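Putative phosphohistidine phosphatase, SixA (Nakamurella multipartita, PDB 4HBZ) probably removes phosphate groups from phosphohistidine, as a member of branch 1 of the histidine phosphatase superfamily. Local coordinates at residues T21-H27 against T114-H120; G96-L102 against T123-T127; T158-T164 against A176-Q182. All coordinates share one frame; numbering follows the deposited sequence. Where two conformers were deposited one is given.

Interaction 1 of 3, residues T21-H27 against T114-H120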
# COMPACT_ATOMS: atom_id res chain seq x y z
N THR A 21 7.58 8.36 -0.76
CA THR A 21 6.44 7.96 0.07
C THR A 21 5.71 6.80 -0.58
O THR A 21 5.34 6.88 -1.75
CB THR A 21 5.46 9.12 0.24
OG1 THR A 21 6.14 10.25 0.87
CG2 THR A 21 4.26 8.73 1.02
N LEU A 22 5.57 5.75 0.18
CA LEU A 22 4.88 4.55 -0.23
C LEU A 22 3.63 4.33 0.58
O LEU A 22 3.68 4.38 1.81
CB LEU A 22 5.79 3.34 -0.05
CG LEU A 22 5.22 1.99 -0.40
CD1 LEU A 22 4.89 1.91 -1.88
CD2 LEU A 22 6.18 0.85 -0.01
N VAL A 23 2.50 4.14 -0.07
CA VAL A 23 1.23 3.88 0.61
C VAL A 23 0.81 2.45 0.25
O VAL A 23 0.67 2.13 -0.96
CB VAL A 23 0.12 4.85 0.20
CG1 VAL A 23 -1.13 4.55 1.02
CG2 VAL A 23 0.57 6.29 0.45
N LEU A 24 0.68 1.61 1.25
CA LEU A 24 0.26 0.24 1.09
C LEU A 24 -1.16 0.08 1.60
O LEU A 24 -1.37 0.22 2.80
CB LEU A 24 1.20 -0.71 1.81
CG LEU A 24 2.66 -0.77 1.40
CD1 LEU A 24 3.44 -1.71 2.27
CD2 LEU A 24 2.74 -1.12 -0.09
N MSE A 25 -2.12 -0.19 0.72
CA MSE A 25 -3.54 -0.22 1.06
C MSE A 25 -4.10 -1.57 0.83
O MSE A 25 -3.95 -2.16 -0.25
CB MSE A 25 -4.28 0.83 0.22
CG MSE A 25 -5.73 0.89 0.66
SE MSE A 25 -6.60 2.47 -0.15
CE MSE A 25 -8.32 2.32 0.85
N ARG A 26 -4.87 -2.03 1.80
CA ARG A 26 -5.74 -3.21 1.61
C ARG A 26 -7.10 -2.72 1.11
O ARG A 26 -7.66 -1.76 1.65
CB ARG A 26 -5.90 -3.97 2.94
CG ARG A 26 -6.82 -5.17 2.83
CD ARG A 26 -6.99 -5.83 4.17
NE ARG A 26 -7.85 -7.01 4.06
CZ ARG A 26 -8.19 -7.77 5.11
NH1 ARG A 26 -7.75 -7.52 6.31
NH2 ARG A 26 -8.92 -8.86 4.90
N HIS A 27 -7.62 -3.37 0.08
CA HIS A 27 -8.93 -3.00 -0.45
C HIS A 27 -9.97 -2.95 0.68
O HIS A 27 -9.88 -3.66 1.68
CB HIS A 27 -9.41 -3.97 -1.54
CG HIS A 27 -9.64 -5.35 -1.06
ND1 HIS A 27 -10.77 -5.73 -0.35
CD2 HIS A 27 -8.85 -6.46 -1.14
CE1 HIS A 27 -10.65 -7.00 -0.02
NE2 HIS A 27 -9.51 -7.47 -0.49
N THR A 114 5.60 9.59 -4.95
CA THR A 114 4.55 8.96 -4.11
C THR A 114 3.88 7.84 -4.90
O THR A 114 3.40 8.06 -6.00
CB THR A 114 3.51 10.02 -3.69
OG1 THR A 114 4.20 11.15 -3.15
CG2 THR A 114 2.52 9.51 -2.68
N VAL A 115 3.95 6.65 -4.35
CA VAL A 115 3.36 5.43 -4.93
C VAL A 115 2.32 4.83 -4.02
O VAL A 115 2.56 4.68 -2.85
CB VAL A 115 4.45 4.39 -5.26
CG1 VAL A 115 3.85 3.11 -5.74
CG2 VAL A 115 5.45 4.94 -6.26
N LEU A 116 1.16 4.50 -4.59
CA LEU A 116 0.10 3.81 -3.89
C LEU A 116 -0.01 2.38 -4.43
O LEU A 116 -0.09 2.20 -5.65
CB LEU A 116 -1.21 4.56 -4.15
CG LEU A 116 -2.50 3.87 -3.64
CD1 LEU A 116 -2.50 3.65 -2.12
CD2 LEU A 116 -3.75 4.65 -4.05
N VAL A 117 -0.11 1.43 -3.54
CA VAL A 117 -0.35 0.03 -3.86
C VAL A 117 -1.70 -0.36 -3.31
O VAL A 117 -1.93 -0.17 -2.13
CB VAL A 117 0.73 -0.89 -3.28
CG1 VAL A 117 0.48 -2.37 -3.60
CG2 VAL A 117 2.13 -0.47 -3.75
N VAL A 118 -2.61 -0.91 -4.13
CA VAL A 118 -3.91 -1.36 -3.66
C VAL A 118 -3.98 -2.87 -3.90
O VAL A 118 -3.98 -3.35 -5.03
CB VAL A 118 -5.05 -0.62 -4.39
CG1 VAL A 118 -6.39 -1.01 -3.77
CG2 VAL A 118 -4.87 0.93 -4.31
N GLY A 119 -3.96 -3.59 -2.80
CA GLY A 119 -3.96 -5.03 -2.89
C GLY A 119 -4.72 -5.73 -1.80
O GLY A 119 -5.71 -5.23 -1.27
N HIS A 120 -4.25 -6.94 -1.46
CA HIS A 120 -4.98 -7.85 -0.59
C HIS A 120 -4.14 -8.23 0.64
O HIS A 120 -2.90 -8.32 0.54
CB HIS A 120 -5.26 -9.18 -1.35
CG HIS A 120 -5.99 -8.99 -2.65
ND1 HIS A 120 -7.36 -9.07 -2.73
CD2 HIS A 120 -5.55 -8.62 -3.89
CE1 HIS A 120 -7.74 -8.79 -3.98
NE2 HIS A 120 -6.66 -8.54 -4.70
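Val-23 and Leu-116 face each other on neighbouring strands, and their side chains meet at a slant. Leu-116 CD1 comes within 3.5 Å of Val-23 CG1. Its CG stands opposite the backbone N (chi1 172°), which turns the branch toward strand 21-26. The same methyl also touches Met-25 CB. Beyond that atom the Met-25 chain, a selenomethionine, runs straight away from Leu-116 and toward Thr-77 of helix 72-81. Thr-21 and Thr-114 continue this face, lying alongside each other and pointing the same way.

The opposite face carries Leu-22, Leu-24, Val-115 and Val-117. Leu-24 CD2 lies beside Val-117 CG2 at 3.8 Å, the two side chains pointing the same way. Leu-22 CD1 approaches the same Val-117 methyl from another direction, at 4.1 Å. Helix 123-138 covers this face with Ile-124 and Leu-131.

The two strands are parallel neighbours inside the mixed sheet of the histidine phosphatase fold. Six backbone hydrogen bonds run as a regular ladder from Thr-21 O to His-27 N. Arg-26 closes its strand, and His-27 and His-120 follow directly after the strand ends. Their placement is consistent with the arginine and histidines of the histidine phosphatase active site.

His-27 N donates to Gly-119 O at 3.0 Å. With chi1 at 65°, the ring folds back beside that carbonyl, and CD2 lies 3.4 Å from Gly-119 O. His-120 ND1 sits at the edge of the His-27 ring, 3.4 Å from CD2. The ring planes are 65° apart. An alanine in place of His-27 would probably leave His-120 ND1 without the ring edge beside it and open a gap next to Gly-119 O. His-120 NE2 is held separately by Ser-69 OG, and Arg-26 NH1 binds Phe-154 O.

Interaction 2 of 3, residues G96-L102 against T123-T127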
# COMPACT_ATOMS: atom_id res chain seq x y z
N GLY A 96 -0.36 -12.34 -5.29
CA GLY A 96 1.07 -12.30 -5.16
C GLY A 96 1.52 -12.14 -3.72
O GLY A 96 0.76 -11.70 -2.86
N GLY A 97 2.76 -12.51 -3.48
CA GLY A 97 3.42 -12.33 -2.17
C GLY A 97 4.22 -11.03 -2.09
O GLY A 97 4.21 -10.20 -3.00
N VAL A 98 4.91 -10.89 -0.99
CA VAL A 98 5.76 -9.73 -0.77
C VAL A 98 6.69 -9.49 -1.92
O VAL A 98 6.89 -8.37 -2.41
CB VAL A 98 6.52 -9.82 0.58
CG1 VAL A 98 7.51 -8.70 0.74
CG2 VAL A 98 5.57 -9.90 1.77
N ASP A 99 7.39 -10.54 -2.39
CA ASP A 99 8.39 -10.32 -3.43
C ASP A 99 7.74 -9.83 -4.73
O ASP A 99 8.33 -8.99 -5.42
CB ASP A 99 9.23 -11.58 -3.70
CG ASP A 99 9.91 -12.12 -2.44
OD1 ASP A 99 10.47 -11.34 -1.67
OD2 ASP A 99 9.82 -13.36 -2.17
N GLU A 100 6.54 -10.30 -5.07
CA GLU A 100 5.83 -9.87 -6.26
C GLU A 100 5.37 -8.43 -6.16
O GLU A 100 5.51 -7.64 -7.11
CB GLU A 100 4.63 -10.75 -6.55
CG GLU A 100 4.97 -12.15 -7.01
CD GLU A 100 5.50 -13.06 -5.93
OE1 GLU A 100 5.18 -12.98 -4.71
OE2 GLU A 100 6.31 -13.94 -6.29
N ILE A 101 4.91 -8.03 -4.99
CA ILE A 101 4.46 -6.66 -4.79
C ILE A 101 5.68 -5.75 -4.88
O ILE A 101 5.65 -4.72 -5.56
CB ILE A 101 3.71 -6.48 -3.46
CG1 ILE A 101 2.23 -6.91 -3.63
CG2 ILE A 101 3.76 -5.05 -3.03
CD1 ILE A 101 1.89 -8.23 -4.35
N LEU A 102 6.79 -6.13 -4.26
CA LEU A 102 7.97 -5.30 -4.32
C LEU A 102 8.57 -5.23 -5.71
O LEU A 102 9.05 -4.16 -6.12
CB LEU A 102 9.00 -5.70 -3.29
CG LEU A 102 8.57 -5.51 -1.82
CD1 LEU A 102 9.67 -5.98 -0.91
CD2 LEU A 102 8.24 -4.06 -1.49
N THR A 123 -0.80 -10.24 2.14
CA THR A 123 0.43 -9.75 1.57
C THR A 123 0.69 -8.26 1.84
O THR A 123 1.81 -7.89 2.09
CB THR A 123 0.43 -9.99 0.02
OG1 THR A 123 0.46 -11.41 -0.17
CG2 THR A 123 1.59 -9.29 -0.71
N ILE A 124 -0.35 -7.45 1.82
CA ILE A 124 -0.12 -6.02 2.00
C ILE A 124 0.54 -5.70 3.36
O ILE A 124 1.61 -5.07 3.42
CB ILE A 124 -1.40 -5.22 1.71
CG1 ILE A 124 -1.69 -5.12 0.19
CG2 ILE A 124 -1.35 -3.82 2.34
CD1 ILE A 124 -0.77 -4.23 -0.64
N PRO A 125 -0.08 -6.15 4.45
CA PRO A 125 0.60 -5.90 5.76
C PRO A 125 1.94 -6.62 5.91
O PRO A 125 2.85 -6.06 6.52
CB PRO A 125 -0.41 -6.34 6.79
CG PRO A 125 -1.44 -7.09 6.05
CD PRO A 125 -1.42 -6.70 4.62
N ALA A 126 2.09 -7.78 5.31
CA ALA A 126 3.37 -8.49 5.37
C ALA A 126 4.45 -7.68 4.68
O ALA A 126 5.63 -7.72 5.10
CB ALA A 126 3.25 -9.84 4.70
N THR A 127 4.11 -7.04 3.57
CA THR A 127 5.03 -6.22 2.84
C THR A 127 5.51 -5.04 3.70
O THR A 127 6.68 -4.74 3.76
CB THR A 127 4.42 -5.73 1.52
OG1 THR A 127 4.04 -6.86 0.68
CG2 THR A 127 5.37 -4.89 0.76
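Thr-123 and Thr-127, one turn apart, meet the start of helix 98-106 in a helix-helix packing. The axes of segments 98-102 and 123-127 cross at -78° and approach to 9.5 Å. Each segment is the first part of its helix, and Gly-97 is the N-cap of helix 98-106. Helix 123-138 lies against the central sheet, where Ile-124 and Thr-127 touch Leu-24. Helix 98-106 packs on this helix.

One hydrogen bond joins the segments. Thr-123 OG1 donates to Gly-96 O at 2.7 Å, in the carbonyl plane and on a lone pair. The bond ties the residue before the N-cap to the facing helix.

The remaining contacts across the interface are van der Waals. The methyl of Thr-123 presses on the backbone next to its hydroxyl's partner, with CG2 3.4 Å from Gly-97 C. Ile-101 crosses the same methyl at an angle, its CD1 3.8 Å from Thr-123 CG2. Val-98 CG2 passes alongside Thr-127 OG1, the two side chains running opposite ways. Val-98 CG2 also reaches Ala-126 CB, at 3.7 Å. Leu-102 and Thr-127 also pass head to tail, and Leu-102 CD2 lies 3.7 Å from Thr-127 CG2. Leu-102 goes on to touch Leu-131 and Leu-171.

Two side-chain bonds lie within the segments. Glu-100 folds back so that its OE1 takes the N-H of Gly-97, at 2.8 Å. Gly-97 has no side chain to give the reciprocal bond, so this is one half of a capping box. In Thr-127, chi1 of -59° puts the methyl opposite the backbone N and turns it to Leu-102. Its OG1 donates to Thr-123 O at 2.8 Å, from 42° above the carbonyl plane, and that oxygen also accepts from Thr-127 N.

Interaction 3 of 3, residues T158-T164 against A176-Q182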
# COMPACT_ATOMS: atom_id res chain seq x y z
N THR A 158 -7.68 -0.45 5.36
CA THR A 158 -6.52 0.14 6.04
C THR A 158 -5.41 0.48 5.09
O THR A 158 -5.22 -0.19 4.09
CB THR A 158 -5.98 -0.85 7.10
OG1 THR A 158 -7.02 -1.16 8.02
CG2 THR A 158 -4.80 -0.32 7.90
N PHE A 159 -4.69 1.55 5.36
CA PHE A 159 -3.44 1.77 4.65
C PHE A 159 -2.35 2.20 5.59
O PHE A 159 -2.57 2.77 6.63
CB PHE A 159 -3.60 2.77 3.49
CG PHE A 159 -4.03 4.16 3.90
CD1 PHE A 159 -3.10 5.13 4.29
CD2 PHE A 159 -5.39 4.48 3.91
CE1 PHE A 159 -3.52 6.40 4.64
CE2 PHE A 159 -5.80 5.73 4.28
CZ PHE A 159 -4.87 6.69 4.61
N ALA A 160 -1.13 1.85 5.19
CA ALA A 160 0.12 2.26 5.87
C ALA A 160 0.90 3.20 4.98
O ALA A 160 0.92 3.03 3.74
CB ALA A 160 0.98 1.04 6.16
N VAL A 161 1.47 4.21 5.59
CA VAL A 161 2.29 5.19 4.91
C VAL A 161 3.72 5.01 5.39
O VAL A 161 3.99 5.03 6.59
CB VAL A 161 1.85 6.63 5.21
CG1 VAL A 161 2.72 7.64 4.44
CG2 VAL A 161 0.36 6.83 4.92
N LEU A 162 4.62 4.76 4.43
CA LEU A 162 6.01 4.54 4.71
C LEU A 162 6.89 5.49 3.91
O LEU A 162 6.45 6.03 2.92
CB LEU A 162 6.42 3.10 4.39
CG LEU A 162 5.57 2.01 5.05
CD1 LEU A 162 4.50 1.50 4.11
CD2 LEU A 162 6.44 0.85 5.55
N SER A 163 8.11 5.70 4.38
CA SER A 163 9.03 6.61 3.74
C SER A 163 10.36 5.88 3.57
O SER A 163 10.84 5.19 4.49
CB SER A 163 9.23 7.83 4.64
OG SER A 163 10.05 8.73 4.01
N THR A 164 10.97 6.11 2.41
CA THR A 164 12.29 5.50 2.09
C THR A 164 13.18 6.53 1.44
O THR A 164 12.74 7.33 0.60
CB THR A 164 12.17 4.23 1.24
OG1 THR A 164 13.47 3.59 1.12
CG2 THR A 164 11.64 4.48 -0.12
N ALA A 176 11.83 0.56 4.39
CA ALA A 176 11.16 1.87 4.53
C ALA A 176 10.72 1.98 5.98
O ALA A 176 10.40 0.98 6.60
CB ALA A 176 9.99 2.00 3.59
N GLU A 177 10.63 3.21 6.46
CA GLU A 177 10.20 3.46 7.83
C GLU A 177 8.71 3.76 7.85
O GLU A 177 8.18 4.50 7.00
CB GLU A 177 10.93 4.69 8.37
CG GLU A 177 12.43 4.43 8.61
CD GLU A 177 13.04 5.62 9.33
OE1 GLU A 177 12.71 5.85 10.54
OE2 GLU A 177 13.80 6.35 8.66
N LEU A 178 8.03 3.20 8.84
CA LEU A 178 6.60 3.37 8.95
C LEU A 178 6.29 4.72 9.56
O LEU A 178 6.78 5.01 10.70
CB LEU A 178 6.03 2.26 9.80
CG LEU A 178 4.53 2.26 10.05
CD1 LEU A 178 3.74 2.11 8.74
CD2 LEU A 178 4.19 1.09 10.93
N GLN A 179 5.48 5.51 8.87
CA GLN A 179 5.04 6.83 9.34
C GLN A 179 3.72 6.76 10.10
O GLN A 179 3.56 7.43 11.14
CB GLN A 179 4.96 7.85 8.19
CG GLN A 179 6.26 8.03 7.39
CD GLN A 179 7.43 8.31 8.29
OE1 GLN A 179 7.43 9.31 9.01
NE2 GLN A 179 8.42 7.42 8.30
N LEU A 180 2.78 6.03 9.53
CA LEU A 180 1.45 5.91 10.10
C LEU A 180 0.68 4.77 9.50
O LEU A 180 0.92 4.36 8.37
CB LEU A 180 0.68 7.21 9.99
CG LEU A 180 0.42 7.77 8.65
CD1 LEU A 180 -1.05 7.47 8.31
CD2 LEU A 180 0.62 9.28 8.65
N VAL A 181 -0.30 4.30 10.28
CA VAL A 181 -1.29 3.36 9.81
C VAL A 181 -2.64 4.03 10.06
O VAL A 181 -2.94 4.42 11.20
CB VAL A 181 -1.18 1.97 10.47
CG1 VAL A 181 -2.25 1.02 9.91
CG2 VAL A 181 0.22 1.40 10.35
N GLN A 182 -3.41 4.21 8.97
CA GLN A 182 -4.76 4.78 9.03
C GLN A 182 -5.77 3.68 8.85
O GLN A 182 -5.84 3.02 7.83
CB GLN A 182 -4.95 5.82 7.92
CG GLN A 182 -4.25 7.13 8.23
CD GLN A 182 -4.84 7.87 9.41
OE1 GLN A 182 -4.09 8.35 10.26
NE2 GLN A 182 -6.17 7.95 9.48
O HOH W 1 13.44 6.32 5.94
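A classic beta bulge interrupts the antiparallel pairing of strands 159-164 and 177-182, where Gln-179 and Leu-180 both stand opposite Val-161. The second strand is the outermost on this side of the sheet. Val-161 O accepts from Gln-179 N at 2.8 Å and, weakly, from Leu-180 N at 3.3 Å. Val-161 N donates to Leu-180 O. On either side of the bulge the pairing is regular, with two bonds each for Phe-159 with Gln-182 and Ser-163 with Glu-177.

One face is led by Phe-159. Gln-182 CB lies over its ring in a CH-pi contact, 3.7 Å from the centroid and 23° off the ring normal. The two side chains run side by side. With chi1 at 62°, Phe-159 CG is set over its own backbone, which brings the ring under Gln-182 CB. Val-161 CG2 sits in the ring plane at its edge. Val-161 CG2 also touches Leu-180 CD1, at 3.7 Å. Trp-55 of helix 43-59 packs against Phe-159, Leu-180 and Gln-182.

The other face is aliphatic. Leu-178 CD1 reaches over to Ala-160 CB at 3.9 Å and also meets Leu-162 CG at an angle. Leu-162 CB touches Ala-176 CB, and Val-132 of helix 123-138 closes over Leu-162 and Leu-178. At the start of strand 159-164, Thr-158 CG2 and Val-181 CG1 are 3.5 Å apart.

Where strand 159-164 ends and 177-182 begins, a water donates to both Ser-163 O and Glu-177 OE2, at 2.7 Å from the latter. Gln-179 NE2 bends back to Glu-177 O in a weak bond. Backbone bonds thus hold the edge strand along its length, the bulge giving Val-161 O two donors, one of them weak, and apolar groups pack on both faces.

Overall arrangement
Interactions 1 and 3 belong to one mixed sheet. Strands 20-26 and 159-164 are neighbours in it, joined by backbone bonds such as Leu-22 O to Leu-162 N. The centres of interactions 1 and 3 are about 9 Å apart; the centre of interaction 2 is about 11 Å from that of interaction 1 and about 15 Å from that of interaction 3. Interaction 2 joins helices 98-106 and 123-138. It touches interaction 1 through Ile-124, packed on Val-117 and Gly-119, but not interaction 3. Along the chain, interactions 1 and 2 interleave, and interaction 3 follows both. The histidines that probably belong to the active site, His-27 and His-120, follow the C-terminal ends of two central strands.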